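Local coordinates for lipoprotein (Mycoplasma mycoides subsp. capri, PDB 7ADK) that probably acts as a peptidase, carrying a mycoplasma peptidase domain of the chymotrypsin-like PA clan, at residues 445-450 with 539-544; 510-515 with 534-539; 724-729 with 737-742. One frame throughout, in Å; residues are numbered along the deposited sequence.

Interaction 1. Residues 445-450 with 539-544; sequences FGTNSH and DFAIVE
The D539 carboxylate gathers three hydrogen bonds from the turn where strand 442-447 gives way to helix 449-452, two of them from H450. The pairing of a histidine after one strand with an aspartate just ahead of a neighbouring strand is consistent with the histidine-acid pair of PA-clan peptidases, and S759, within a GASG sequence, touches H450. H450 ND1 reaches D539 OD2 at 2.7 Å on the syn lone pair, ring and carboxylate being nearly coplanar (24°). With CG of H450 between its backbone N and carbonyl carbon (chi1 83°), ND1 faces the aspartate. H450 N binds D539 OD1, again syn, at 3.0 Å, so main chain and ring hold the carboxylate at both oxygens. The third donor, N448 ND2, comes to D539 OD2 from above the carboxylate plane at 2.9 Å, and the two bonds on OD2 limit how far the group can turn.

Behind this polar cluster the backbones pair antiparallel: F445 with V543 and T447 with A541 are hydrogen-bonded pairs, while G446 and I542 form the non-hydrogen-bonded pair between them. On the face carrying F445, T447, A541 and V543, T447 CG2 lies 4.0 Å from V543 CG2. The end of the F540 side chain comes back to the first strand, CD1 of F540 lying 3.2 Å from T447 O.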
ATOM      1  N   PHE B 445      27.888  -5.093 -11.001  1.00 51.80           N
ATOM      2  CA  PHE B 445      26.820  -5.106 -10.018  1.00 51.80           C
ATOM      3  C   PHE B 445      26.878  -6.389  -9.168  1.00 51.80           C
ATOM      4  O   PHE B 445      26.911  -7.478  -9.711  1.00 51.80           O
ATOM      5  CB  PHE B 445      25.480  -4.988 -10.740  1.00 51.80           C
ATOM      6  CG  PHE B 445      25.220  -3.656 -11.441  1.00 51.80           C
ATOM      7  CD1 PHE B 445      25.709  -3.388 -12.733  1.00 51.80           C
ATOM      8  CD2 PHE B 445      24.433  -2.687 -10.791  1.00 51.80           C
ATOM      9  CE1 PHE B 445      25.443  -2.153 -13.350  1.00 51.80           C
ATOM     10  CE2 PHE B 445      24.141  -1.462 -11.414  1.00 51.80           C
ATOM     11  CZ  PHE B 445      24.651  -1.192 -12.689  1.00 51.80           C
ATOM     12  N   GLY B 446      26.905  -6.257  -7.841  1.00 54.14           N
ATOM     13  CA  GLY B 446      26.799  -7.366  -6.917  1.00 54.14           C
ATOM     14  C   GLY B 446      25.356  -7.790  -6.755  1.00 54.14           C
ATOM     15  O   GLY B 446      24.453  -6.973  -6.639  1.00 54.14           O
ATOM     16  N   THR B 447      25.095  -9.082  -6.778  1.00 55.47           N
ATOM     17  CA  THR B 447      23.766  -9.677  -6.651  1.00 55.47           C
ATOM     18  C   THR B 447      23.930 -11.074  -6.060  1.00 55.47           C
ATOM     19  O   THR B 447      25.016 -11.405  -5.573  1.00 55.47           O
ATOM     20  CB  THR B 447      23.033  -9.650  -8.016  1.00 55.47           C
ATOM     21  OG1 THR B 447      21.693  -9.999  -7.833  1.00 55.47           O
ATOM     22  CG2 THR B 447      23.623 -10.577  -9.077  1.00 55.47           C
ATOM     23  N   ASN B 448      22.916 -11.927  -6.127  1.00 58.43           N
ATOM     24  CA  ASN B 448      23.040 -13.337  -5.778  1.00 58.43           C
ATOM     25  C   ASN B 448      22.812 -14.291  -6.955  1.00 58.43           C
ATOM     26  O   ASN B 448      22.229 -13.953  -7.976  1.00 58.43           O
ATOM     27  CB  ASN B 448      22.232 -13.650  -4.534  1.00 58.43           C
ATOM     28  CG  ASN B 448      20.765 -13.561  -4.754  1.00 58.43           C
ATOM     29  OD1 ASN B 448      20.244 -12.609  -5.294  1.00 58.43           O
ATOM     30  ND2 ASN B 448      20.054 -14.572  -4.367  1.00 58.43           N
ATOM     31  N   SER B 449      23.357 -15.492  -6.841  1.00 61.33           N
ATOM     32  CA  SER B 449      23.495 -16.466  -7.931  1.00 61.33           C
ATOM     33  C   SER B 449      22.169 -17.008  -8.474  1.00 61.33           C
ATOM     34  O   SER B 449      21.999 -17.106  -9.687  1.00 61.33           O
ATOM     35  CB  SER B 449      24.394 -17.616  -7.490  1.00 61.33           C
ATOM     36  OG  SER B 449      24.838 -18.338  -8.590  1.00 61.33           O
ATOM     37  N   HIS B 450      21.167 -17.257  -7.631  1.00 61.26           N
ATOM     38  CA  HIS B 450      19.848 -17.619  -8.152  1.00 61.26           C
ATOM     39  C   HIS B 450      19.094 -16.469  -8.845  1.00 61.26           C
ATOM     40  O   HIS B 450      18.114 -16.727  -9.543  1.00 61.26           O
ATOM     41  CB  HIS B 450      18.995 -18.304  -7.093  1.00 61.26           C
ATOM     42  CG  HIS B 450      18.278 -17.398  -6.143  1.00 61.26           C
ATOM     43  ND1 HIS B 450      18.645 -17.124  -4.858  1.00 61.26           N
ATOM     44  CD2 HIS B 450      17.043 -16.846  -6.326  1.00 61.26           C
ATOM     45  CE1 HIS B 450      17.656 -16.445  -4.270  1.00 61.26           C
ATOM     46  NE2 HIS B 450      16.663 -16.219  -5.138  1.00 61.26           N
ATOM     47  N   ASP B 539      25.567 -18.078  -2.128  1.00 65.55           N
ATOM     48  CA  ASP B 539      24.661 -17.421  -3.072  1.00 65.55           C
ATOM     49  C   ASP B 539      25.029 -15.938  -3.305  1.00 65.55           C
ATOM     50  O   ASP B 539      24.426 -15.019  -2.763  1.00 65.55           O
ATOM     51  CB  ASP B 539      23.210 -17.669  -2.639  1.00 65.55           C
ATOM     52  CG  ASP B 539      22.186 -17.421  -3.755  1.00 65.55           C
ATOM     53  OD1 ASP B 539      22.561 -17.453  -4.941  1.00 65.55           O
ATOM     54  OD2 ASP B 539      21.003 -17.156  -3.461  1.00 65.55           O
ATOM     55  N   PHE B 540      26.060 -15.697  -4.110  1.00 57.41           N
ATOM     56  CA  PHE B 540      26.591 -14.383  -4.501  1.00 57.41           C
ATOM     57  C   PHE B 540      27.127 -14.410  -5.950  1.00 57.41           C
ATOM     58  O   PHE B 540      27.846 -15.335  -6.317  1.00 57.41           O
ATOM     59  CB  PHE B 540      27.683 -13.961  -3.511  1.00 57.41           C
ATOM     60  CG  PHE B 540      28.502 -12.767  -3.952  1.00 57.41           C
ATOM     61  CD1 PHE B 540      27.884 -11.529  -4.184  1.00 57.41           C
ATOM     62  CD2 PHE B 540      29.875 -12.902  -4.194  1.00 57.41           C
ATOM     63  CE1 PHE B 540      28.626 -10.438  -4.657  1.00 57.41           C
ATOM     64  CE2 PHE B 540      30.625 -11.808  -4.653  1.00 57.41           C
ATOM     65  CZ  PHE B 540      30.000 -10.575  -4.876  1.00 57.41           C
ATOM     66  N   ALA B 541      26.815 -13.410  -6.769  1.00 54.80           N
ATOM     67  CA  ALA B 541      27.278 -13.322  -8.147  1.00 54.80           C
ATOM     68  C   ALA B 541      27.537 -11.869  -8.551  1.00 54.80           C
ATOM     69  O   ALA B 541      26.986 -10.958  -7.944  1.00 54.80           O
ATOM     70  CB  ALA B 541      26.255 -14.013  -9.046  1.00 54.80           C
ATOM     71  N   ILE B 542      28.362 -11.631  -9.563  1.00 56.79           N
ATOM     72  CA  ILE B 542      28.688 -10.279 -10.032  1.00 56.79           C
ATOM     73  C   ILE B 542      28.397 -10.147 -11.523  1.00 56.79           C
ATOM     74  O   ILE B 542      28.980 -10.856 -12.337  1.00 56.79           O
ATOM     75  CB  ILE B 542      30.136  -9.888  -9.698  1.00 56.79           C
ATOM     76  CG1 ILE B 542      30.455 -10.136  -8.215  1.00 56.79           C
ATOM     77  CG2 ILE B 542      30.391  -8.424 -10.085  1.00 56.79           C
ATOM     78  CD1 ILE B 542      31.909  -9.908  -7.850  1.00 56.79           C
ATOM     79  N   VAL B 543      27.488  -9.252 -11.885  1.00 57.09           N
ATOM     80  CA  VAL B 543      26.992  -9.029 -13.244  1.00 57.09           C
ATOM     81  C   VAL B 543      27.611  -7.779 -13.856  1.00 57.09           C
ATOM     82  O   VAL B 543      27.596  -6.705 -13.271  1.00 57.09           O
ATOM     83  CB  VAL B 543      25.454  -8.910 -13.244  1.00 57.09           C
ATOM     84  CG1 VAL B 543      24.899  -8.486 -14.613  1.00 57.09           C
ATOM     85  CG2 VAL B 543      24.831 -10.243 -12.829  1.00 57.09           C
ATOM     86  N   GLU B 544      28.129  -7.904 -15.062  1.00 63.77           N
ATOM     87  CA  GLU B 544      28.611  -6.807 -15.894  1.00 63.77           C
ATOM     88  C   GLU B 544      27.488  -6.272 -16.788  1.00 63.77           C
ATOM     89  O   GLU B 544      26.754  -7.042 -17.404  1.00 63.77           O
ATOM     90  CB  GLU B 544      29.800  -7.319 -16.705  1.00 63.77           C
ATOM     91  CG  GLU B 544      30.421  -6.294 -17.657  1.00 63.77           C
ATOM     92  CD  GLU B 544      31.529  -6.914 -18.520  1.00 63.77           C
ATOM     93  OE1 GLU B 544      31.199  -7.500 -19.572  1.00 63.77           O
ATOM     94  OE2 GLU B 544      32.726  -6.766 -18.184  1.00 63.77           O
TER

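Interaction 2. Residues 510-515 with 534-539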
ATOM      1  N   THR B 510      31.019 -20.240  -7.065  1.00 72.49           N
ATOM      2  CA  THR B 510      30.894 -21.699  -7.027  1.00 72.49           C
ATOM      3  C   THR B 510      32.236 -22.344  -6.717  1.00 72.49           C
ATOM      4  O   THR B 510      33.259 -22.023  -7.314  1.00 72.49           O
ATOM      5  CB  THR B 510      30.362 -22.262  -8.345  1.00 72.49           C
ATOM      6  OG1 THR B 510      31.048 -21.717  -9.451  1.00 72.49           O
ATOM      7  CG2 THR B 510      28.880 -22.005  -8.513  1.00 72.49           C
ATOM      8  N   ASP B 511      32.236 -23.286  -5.782  1.00 76.24           N
ATOM      9  CA  ASP B 511      33.348 -24.194  -5.497  1.00 76.24           C
ATOM     10  C   ASP B 511      34.692 -23.506  -5.202  1.00 76.24           C
ATOM     11  O   ASP B 511      35.779 -24.010  -5.468  1.00 76.24           O
ATOM     12  CB  ASP B 511      33.395 -25.286  -6.562  1.00 76.24           C
ATOM     13  CG  ASP B 511      33.817 -26.647  -6.028  1.00 76.24           C
ATOM     14  OD1 ASP B 511      33.734 -26.906  -4.817  1.00 76.24           O
ATOM     15  OD2 ASP B 511      34.242 -27.486  -6.832  1.00 76.24           O
ATOM     16  N   PHE B 512      34.606 -22.339  -4.569  1.00 76.34           N
ATOM     17  CA  PHE B 512      35.706 -21.411  -4.299  1.00 76.34           C
ATOM     18  C   PHE B 512      36.721 -21.856  -3.234  1.00 76.34           C
ATOM     19  O   PHE B 512      37.725 -21.173  -3.037  1.00 76.34           O
ATOM     20  CB  PHE B 512      35.105 -20.045  -3.962  1.00 76.34           C
ATOM     21  CG  PHE B 512      34.319 -20.019  -2.672  1.00 76.34           C
ATOM     22  CD1 PHE B 512      34.958 -19.791  -1.449  1.00 76.34           C
ATOM     23  CD2 PHE B 512      32.931 -20.223  -2.708  1.00 76.34           C
ATOM     24  CE1 PHE B 512      34.205 -19.733  -0.271  1.00 76.34           C
ATOM     25  CE2 PHE B 512      32.183 -20.179  -1.525  1.00 76.34           C
ATOM     26  CZ  PHE B 512      32.818 -19.919  -0.305  1.00 76.34           C
ATOM     27  N   ILE B 513      36.502 -22.988  -2.562  1.00 82.75           N
ATOM     28  CA  ILE B 513      37.426 -23.617  -1.598  1.00 82.75           C
ATOM     29  C   ILE B 513      38.258 -24.758  -2.221  1.00 82.75           C
ATOM     30  O   ILE B 513      39.231 -25.208  -1.620  1.00 82.75           O
ATOM     31  CB  ILE B 513      36.606 -24.099  -0.373  1.00 82.75           C
ATOM     32  CG1 ILE B 513      35.921 -22.945   0.371  1.00 82.75           C
ATOM     33  CG2 ILE B 513      37.407 -24.902   0.656  1.00 82.75           C
ATOM     34  CD1 ILE B 513      36.828 -21.829   0.886  1.00 82.75           C
ATOM     35  N   ASN B 514      37.896 -25.252  -3.413  1.00 93.39           N
ATOM     36  CA  ASN B 514      38.320 -26.555  -3.953  1.00 93.39           C
ATOM     37  C   ASN B 514      39.770 -26.651  -4.498  1.00 93.39           C
ATOM     38  O   ASN B 514      40.025 -27.212  -5.566  1.00 93.39           O
ATOM     39  CB  ASN B 514      37.233 -27.069  -4.914  1.00 93.39           C
ATOM     40  CG  ASN B 514      37.195 -28.583  -5.090  1.00 93.39           C
ATOM     41  OD1 ASN B 514      37.975 -29.327  -4.515  1.00 93.39           O
ATOM     42  ND2 ASN B 514      36.272 -29.101  -5.860  1.00 93.39           N
ATOM     43  N   GLU B 515      40.733 -26.108  -3.749  1.00 96.51           N
ATOM     44  CA  GLU B 515      42.117 -26.584  -3.748  1.00 96.51           C
ATOM     45  C   GLU B 515      42.177 -27.829  -2.843  1.00 96.51           C
ATOM     46  O   GLU B 515      41.350 -27.986  -1.966  1.00 96.51           O
ATOM     47  CB  GLU B 515      43.088 -25.481  -3.287  1.00 96.51           C
ATOM     48  CG  GLU B 515      44.553 -25.947  -3.278  1.00 96.51           C
ATOM     49  CD  GLU B 515      45.595 -24.836  -3.111  1.00 96.51           C
ATOM     50  OE1 GLU B 515      45.415 -23.924  -2.280  1.00 96.51           O
ATOM     51  OE2 GLU B 515      46.653 -24.898  -3.781  1.00 96.51           O
ATOM     52  N   ALA B 534      28.183 -33.330  -6.615  1.00 84.54           N
ATOM     53  CA  ALA B 534      27.714 -32.080  -6.016  1.00 84.54           C
ATOM     54  C   ALA B 534      28.839 -31.305  -5.315  1.00 84.54           C
ATOM     55  O   ALA B 534      29.627 -31.891  -4.572  1.00 84.54           O
ATOM     56  CB  ALA B 534      26.567 -32.376  -5.058  1.00 84.54           C
ATOM     57  N   GLY B 535      28.901 -29.995  -5.531  1.00 78.09           N
ATOM     58  CA  GLY B 535      29.887 -29.095  -4.950  1.00 78.09           C
ATOM     59  C   GLY B 535      29.359 -28.258  -3.793  1.00 78.09           C
ATOM     60  O   GLY B 535      28.371 -28.590  -3.147  1.00 78.09           O
ATOM     61  N   ILE B 536      30.033 -27.145  -3.532  1.00 76.40           N
ATOM     62  CA  ILE B 536      29.643 -26.141  -2.541  1.00 76.40           C
ATOM     63  C   ILE B 536      29.598 -24.768  -3.189  1.00 76.40           C
ATOM     64  O   ILE B 536      30.391 -24.488  -4.081  1.00 76.40           O
ATOM     65  CB  ILE B 536      30.597 -26.126  -1.321  1.00 76.40           C
ATOM     66  CG1 ILE B 536      32.078 -25.872  -1.674  1.00 76.40           C
ATOM     67  CG2 ILE B 536      30.465 -27.423  -0.519  1.00 76.40           C
ATOM     68  CD1 ILE B 536      32.514 -24.429  -1.478  1.00 76.40           C
ATOM     69  N   PHE B 537      28.721 -23.884  -2.737  1.00 69.05           N
ATOM     70  CA  PHE B 537      28.674 -22.497  -3.194  1.00 69.05           C
ATOM     71  C   PHE B 537      28.184 -21.557  -2.086  1.00 69.05           C
ATOM     72  O   PHE B 537      27.623 -21.983  -1.081  1.00 69.05           O
ATOM     73  CB  PHE B 537      27.835 -22.391  -4.484  1.00 69.05           C
ATOM     74  CG  PHE B 537      26.354 -22.172  -4.286  1.00 69.05           C
ATOM     75  CD1 PHE B 537      25.736 -21.021  -4.785  1.00 69.05           C
ATOM     76  CD2 PHE B 537      25.584 -23.095  -3.567  1.00 69.05           C
ATOM     77  CE1 PHE B 537      24.376 -20.790  -4.545  1.00 69.05           C
ATOM     78  CE2 PHE B 537      24.228 -22.861  -3.319  1.00 69.05           C
ATOM     79  CZ  PHE B 537      23.625 -21.701  -3.804  1.00 69.05           C
ATOM     80  N   ALA B 538      28.375 -20.259  -2.269  1.00 68.52           N
ATOM     81  CA  ALA B 538      27.662 -19.227  -1.515  1.00 68.52           C
ATOM     82  C   ALA B 538      26.804 -18.414  -2.474  1.00 68.52           C
ATOM     83  O   ALA B 538      27.289 -18.096  -3.559  1.00 68.52           O
ATOM     84  CB  ALA B 538      28.675 -18.344  -0.817  1.00 68.52           C
ATOM     85  N   ASP B 539      25.567 -18.078  -2.128  1.00 65.55           N
ATOM     86  CA  ASP B 539      24.661 -17.421  -3.072  1.00 65.55           C
ATOM     87  C   ASP B 539      25.029 -15.938  -3.305  1.00 65.55           C
ATOM     88  O   ASP B 539      24.426 -15.019  -2.763  1.00 65.55           O
ATOM     89  CB  ASP B 539      23.210 -17.669  -2.639  1.00 65.55           C
ATOM     90  CG  ASP B 539      22.186 -17.421  -3.755  1.00 65.55           C
ATOM     91  OD1 ASP B 539      22.561 -17.453  -4.941  1.00 65.55           O
ATOM     92  OD2 ASP B 539      21.003 -17.156  -3.461  1.00 65.55           O
TER
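D511 and I536 make the central contact: D511 N donates to I536 O at 2.8 Å. This is the single hydrogen bond between the two segments, whose touching parts, 510-513 and 535-538, run almost at right angles (99°), and it belongs to the lone backbone bridge of T510 with F537. The side chains of D511 and I536 cross at about a right angle, D511 OD1 coming 3.7 Å from I536 CG1. Further along the isoleucine, I536 CD1 meets I513 CG1 at 4.2 Å and the F512 ring at CE2. That ring has A538 N at its edge, 3.9 Å from F512 CE2, and F512 CE2 also lies 4.0 Å from A538 CB; chi1 of 66° holds CG of F512 between its own backbone N and carbonyl carbon, and CE2 ends beside A538. At the other end T510 CG2 lies against F537 CB.

Strand 535-537 belongs to the mixed sheet, beside strand 737-747, whereas the chain leaving it enters strand 541-546 of the antiparallel sheet. The contact therefore sits where the chain passes between two sheets of a fold probably related to the double barrel of PA-clan peptidases.

Behind D511 its own segment folds into a type I turn from D511 to N514. N514 ND2 donates to D511 OD2 at 2.8 Å on the syn side, some way out of the carboxylate plane, and steadies the aspartate. Farther out, K822 NZ bonds T510 O, Y808 meets the F512 ring, and L520 packs on I536.

Interaction 3. Residues 724-729 with 737-742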
ATOM      1  N   LYS B 724      13.034 -28.069  -0.737  1.00 90.65           N
ATOM      2  CA  LYS B 724      12.889 -29.521  -1.012  1.00 90.65           C
ATOM      3  C   LYS B 724      14.102 -30.217  -1.672  1.00 90.65           C
ATOM      4  O   LYS B 724      14.311 -31.415  -1.494  1.00 90.65           O
ATOM      5  CB  LYS B 724      11.599 -29.710  -1.850  1.00 90.65           C
ATOM      6  CG  LYS B 724      11.720 -29.296  -3.334  1.00 90.65           C
ATOM      7  CD  LYS B 724      10.414 -28.806  -3.984  1.00 90.65           C
ATOM      8  CE  LYS B 724      10.048 -27.391  -3.507  1.00 90.65           C
ATOM      9  NZ  LYS B 724       9.052 -26.733  -4.386  1.00 90.65           N
ATOM     10  N   LYS B 725      14.871 -29.452  -2.443  1.00 88.31           N
ATOM     11  CA  LYS B 725      15.856 -29.842  -3.476  1.00 88.31           C
ATOM     12  C   LYS B 725      17.120 -28.973  -3.361  1.00 88.31           C
ATOM     13  O   LYS B 725      16.976 -27.764  -3.195  1.00 88.31           O
ATOM     14  CB  LYS B 725      15.098 -29.724  -4.819  1.00 88.31           C
ATOM     15  CG  LYS B 725      15.893 -29.572  -6.117  1.00 88.31           C
ATOM     16  CD  LYS B 725      16.792 -30.762  -6.474  1.00 88.31           C
ATOM     17  CE  LYS B 725      17.384 -30.643  -7.887  1.00 88.31           C
ATOM     18  NZ  LYS B 725      18.018 -29.328  -8.147  1.00 88.31           N
ATOM     19  N   LEU B 726      18.334 -29.523  -3.445  1.00 80.28           N
ATOM     20  CA  LEU B 726      19.568 -28.718  -3.446  1.00 80.28           C
ATOM     21  C   LEU B 726      19.796 -27.948  -4.759  1.00 80.28           C
ATOM     22  O   LEU B 726      19.292 -28.327  -5.815  1.00 80.28           O
ATOM     23  CB  LEU B 726      20.804 -29.518  -2.986  1.00 80.28           C
ATOM     24  CG  LEU B 726      21.464 -30.505  -3.966  1.00 80.28           C
ATOM     25  CD1 LEU B 726      22.918 -30.720  -3.583  1.00 80.28           C
ATOM     26  CD2 LEU B 726      20.796 -31.870  -3.955  1.00 80.28           C
ATOM     27  N   TYR B 727      20.541 -26.844  -4.679  1.00 76.64           N
ATOM     28  CA  TYR B 727      20.645 -25.836  -5.727  1.00 76.64           C
ATOM     29  C   TYR B 727      21.414 -26.295  -6.973  1.00 76.64           C
ATOM     30  O   TYR B 727      22.563 -26.710  -6.884  1.00 76.64           O
ATOM     31  CB  TYR B 727      21.260 -24.576  -5.127  1.00 76.64           C
ATOM     32  CG  TYR B 727      21.679 -23.530  -6.126  1.00 76.64           C
ATOM     33  CD1 TYR B 727      20.751 -22.618  -6.648  1.00 76.64           C
ATOM     34  CD2 TYR B 727      23.026 -23.457  -6.511  1.00 76.64           C
ATOM     35  CE1 TYR B 727      21.185 -21.599  -7.511  1.00 76.64           C
ATOM     36  CE2 TYR B 727      23.472 -22.434  -7.358  1.00 76.64           C
ATOM     37  CZ  TYR B 727      22.549 -21.494  -7.850  1.00 76.64           C
ATOM     38  OH  TYR B 727      22.984 -20.498  -8.652  1.00 76.64           O
ATOM     39  N   SER B 728      20.799 -26.156  -8.149  1.00 80.64           N
ATOM     40  CA  SER B 728      21.411 -26.409  -9.457  1.00 80.64           C
ATOM     41  C   SER B 728      21.757 -25.121 -10.188  1.00 80.64           C
ATOM     42  O   SER B 728      20.924 -24.222 -10.309  1.00 80.64           O
ATOM     43  CB  SER B 728      20.480 -27.225 -10.347  1.00 80.64           C
ATOM     44  OG  SER B 728      20.219 -28.471  -9.774  1.00 80.64           O
ATOM     45  N   LEU B 729      22.955 -25.055 -10.760  1.00 79.61           N
ATOM     46  CA  LEU B 729      23.353 -24.006 -11.681  1.00 79.61           C
ATOM     47  C   LEU B 729      23.879 -24.610 -12.985  1.00 79.61           C
ATOM     48  O   LEU B 729      24.731 -25.495 -12.994  1.00 79.61           O
ATOM     49  CB  LEU B 729      24.353 -23.082 -10.979  1.00 79.61           C
ATOM     50  CG  LEU B 729      24.857 -21.905 -11.818  1.00 79.61           C
ATOM     51  CD1 LEU B 729      23.737 -20.951 -12.201  1.00 79.61           C
ATOM     52  CD2 LEU B 729      25.897 -21.143 -11.027  1.00 79.61           C
ATOM     53  N   VAL B 737      24.356 -29.170 -16.176  1.00 91.14           N
ATOM     54  CA  VAL B 737      24.057 -28.619 -14.846  1.00 91.14           C
ATOM     55  C   VAL B 737      24.934 -29.270 -13.777  1.00 91.14           C
ATOM     56  O   VAL B 737      25.325 -30.432 -13.904  1.00 91.14           O
ATOM     57  CB  VAL B 737      22.577 -28.747 -14.434  1.00 91.14           C
ATOM     58  CG1 VAL B 737      21.642 -28.021 -15.382  1.00 91.14           C
ATOM     59  CG2 VAL B 737      22.099 -30.177 -14.274  1.00 91.14           C
ATOM     60  N   LYS B 738      25.207 -28.537 -12.696  1.00 82.27           N
ATOM     61  CA  LYS B 738      25.864 -29.058 -11.495  1.00 82.27           C
ATOM     62  C   LYS B 738      25.122 -28.603 -10.245  1.00 82.27           C
ATOM     63  O   LYS B 738      24.586 -27.496 -10.210  1.00 82.27           O
ATOM     64  CB  LYS B 738      27.345 -28.667 -11.531  1.00 82.27           C
ATOM     65  CG  LYS B 738      28.149 -29.262 -10.376  1.00 82.27           C
ATOM     66  CD  LYS B 738      29.644 -29.034 -10.591  1.00 82.27           C
ATOM     67  CE  LYS B 738      30.436 -29.496  -9.378  1.00 82.27           C
ATOM     68  NZ  LYS B 738      31.869 -29.329  -9.572  1.00 82.27           N
ATOM     69  N   LYS B 739      25.037 -29.492  -9.253  1.00 81.35           N
ATOM     70  CA  LYS B 739      24.372 -29.285  -7.956  1.00 81.35           C
ATOM     71  C   LYS B 739      25.365 -28.788  -6.908  1.00 81.35           C
ATOM     72  O   LYS B 739      26.518 -29.208  -6.929  1.00 81.35           O
ATOM     73  CB  LYS B 739      23.694 -30.579  -7.478  1.00 81.35           C
ATOM     74  CG  LYS B 739      22.654 -31.128  -8.458  1.00 81.35           C
ATOM     75  CD  LYS B 739      22.013 -32.419  -7.947  1.00 81.35           C
ATOM     76  CE  LYS B 739      21.238 -33.105  -9.068  1.00 81.35           C
ATOM     77  NZ  LYS B 739      20.554 -34.329  -8.631  1.00 81.35           N
ATOM     78  N   TYR B 740      24.946 -27.934  -5.981  1.00 76.00           N
ATOM     79  CA  TYR B 740      25.816 -27.370  -4.950  1.00 76.00           C
ATOM     80  C   TYR B 740      25.100 -27.186  -3.602  1.00 76.00           C
ATOM     81  O   TYR B 740      23.980 -26.700  -3.554  1.00 76.00           O
ATOM     82  CB  TYR B 740      26.362 -26.017  -5.421  1.00 76.00           C
ATOM     83  CG  TYR B 740      27.055 -25.925  -6.768  1.00 76.00           C
ATOM     84  CD1 TYR B 740      28.458 -25.906  -6.850  1.00 76.00           C
ATOM     85  CD2 TYR B 740      26.305 -25.773  -7.946  1.00 76.00           C
ATOM     86  CE1 TYR B 740      29.101 -25.741  -8.088  1.00 76.00           C
ATOM     87  CE2 TYR B 740      26.945 -25.611  -9.185  1.00 76.00           C
ATOM     88  CZ  TYR B 740      28.347 -25.573  -9.262  1.00 76.00           C
ATOM     89  OH  TYR B 740      28.986 -25.349 -10.436  1.00 76.00           O
ATOM     90  N   PHE B 741      25.750 -27.544  -2.500  1.00 75.96           N
ATOM     91  CA  PHE B 741      25.303 -27.196  -1.145  1.00 75.96           C
ATOM     92  C   PHE B 741      25.670 -25.753  -0.775  1.00 75.96           C
ATOM     93  O   PHE B 741      26.736 -25.260  -1.128  1.00 75.96           O
ATOM     94  CB  PHE B 741      25.939 -28.123  -0.117  1.00 75.96           C
ATOM     95  CG  PHE B 741      25.507 -29.561  -0.227  1.00 75.96           C
ATOM     96  CD1 PHE B 741      24.247 -29.945   0.242  1.00 75.96           C
ATOM     97  CD2 PHE B 741      26.355 -30.509  -0.824  1.00 75.96           C
ATOM     98  CE1 PHE B 741      23.835 -31.280   0.142  1.00 75.96           C
ATOM     99  CE2 PHE B 741      25.945 -31.841  -0.917  1.00 75.96           C
ATOM    100  CZ  PHE B 741      24.692 -32.230  -0.426  1.00 75.96           C
ATOM    101  N   ASN B 742      24.845 -25.097   0.037  1.00 71.25           N
ATOM    102  CA  ASN B 742      25.161 -23.796   0.621  1.00 71.25           C
ATOM    103  C   ASN B 742      26.310 -23.907   1.648  1.00 71.25           C
ATOM    104  O   ASN B 742      26.304 -24.753   2.540  1.00 71.25           O
ATOM    105  CB  ASN B 742      23.900 -23.207   1.265  1.00 71.25           C
ATOM    106  CG  ASN B 742      23.070 -22.329   0.355  1.00 71.25           C
ATOM    107  OD1 ASN B 742      23.117 -21.115   0.443  1.00 71.25           O
ATOM    108  ND2 ASN B 742      22.250 -22.877  -0.500  1.00 71.25           N
TER
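V737 opens the second strand with its CA 3.7 Å from L729 O and its CB directed toward the other strand. K738 follows with two backbone bonds to L729, its N giving to L729 O at 3.1 Å and its O taking L729 N at 3.0 Å. K739 pairs with S728 on the other face: its CG lies 3.8 Å from S728 OG, and its CB touches L726 CD1, the two side chains crossing at about a right angle. K725 NZ, hydrogen-bonded to S728 OG and L726 O, stands 5.6 Å from K739 NZ, so the two like charges are near but not touching.

Y740 N donates to Y727 O at 2.8 Å, although the pairing is loose here. The Y740 ring touches L729, CE2 of Y740 lying 4.0 Å from L729 CB, with T510 and F537 also touching this tyrosine. At F741 the methyl CD1 of L726 sits over the centre of the ring, 3.9 Å from the centroid and 13° off its normal, a CH-pi contact; Y531 meets the same ring edge-to-face. Strands 727-730 and 737-747, joined by a short connection, form an antiparallel beta hairpin in the mixed sheet of this peptidase domain.

Interaction 1 and interaction 2 share D539: the chain of 534-539 leaves interaction 2 and delivers that aspartate to the probable active-site cluster of interaction 1, their centres about 15 Å apart. Interaction 3 is nearer to interaction 2, about 11 Å between centres, and strands 535-537 and 737-747 are neighbours in one sheet. G535 N meets K739 O and G535 O meets F741 N, each at 2.9 Å and each a probable hydrogen bond, while F537 stacks on Y727. The centres of interactions 1 and 3 are about 16 Å apart, yet that tyrosine closes the triangle: Y727 OH lies 2.8 Å from S449 OG, a probable hydrogen bond to the residue just before H450.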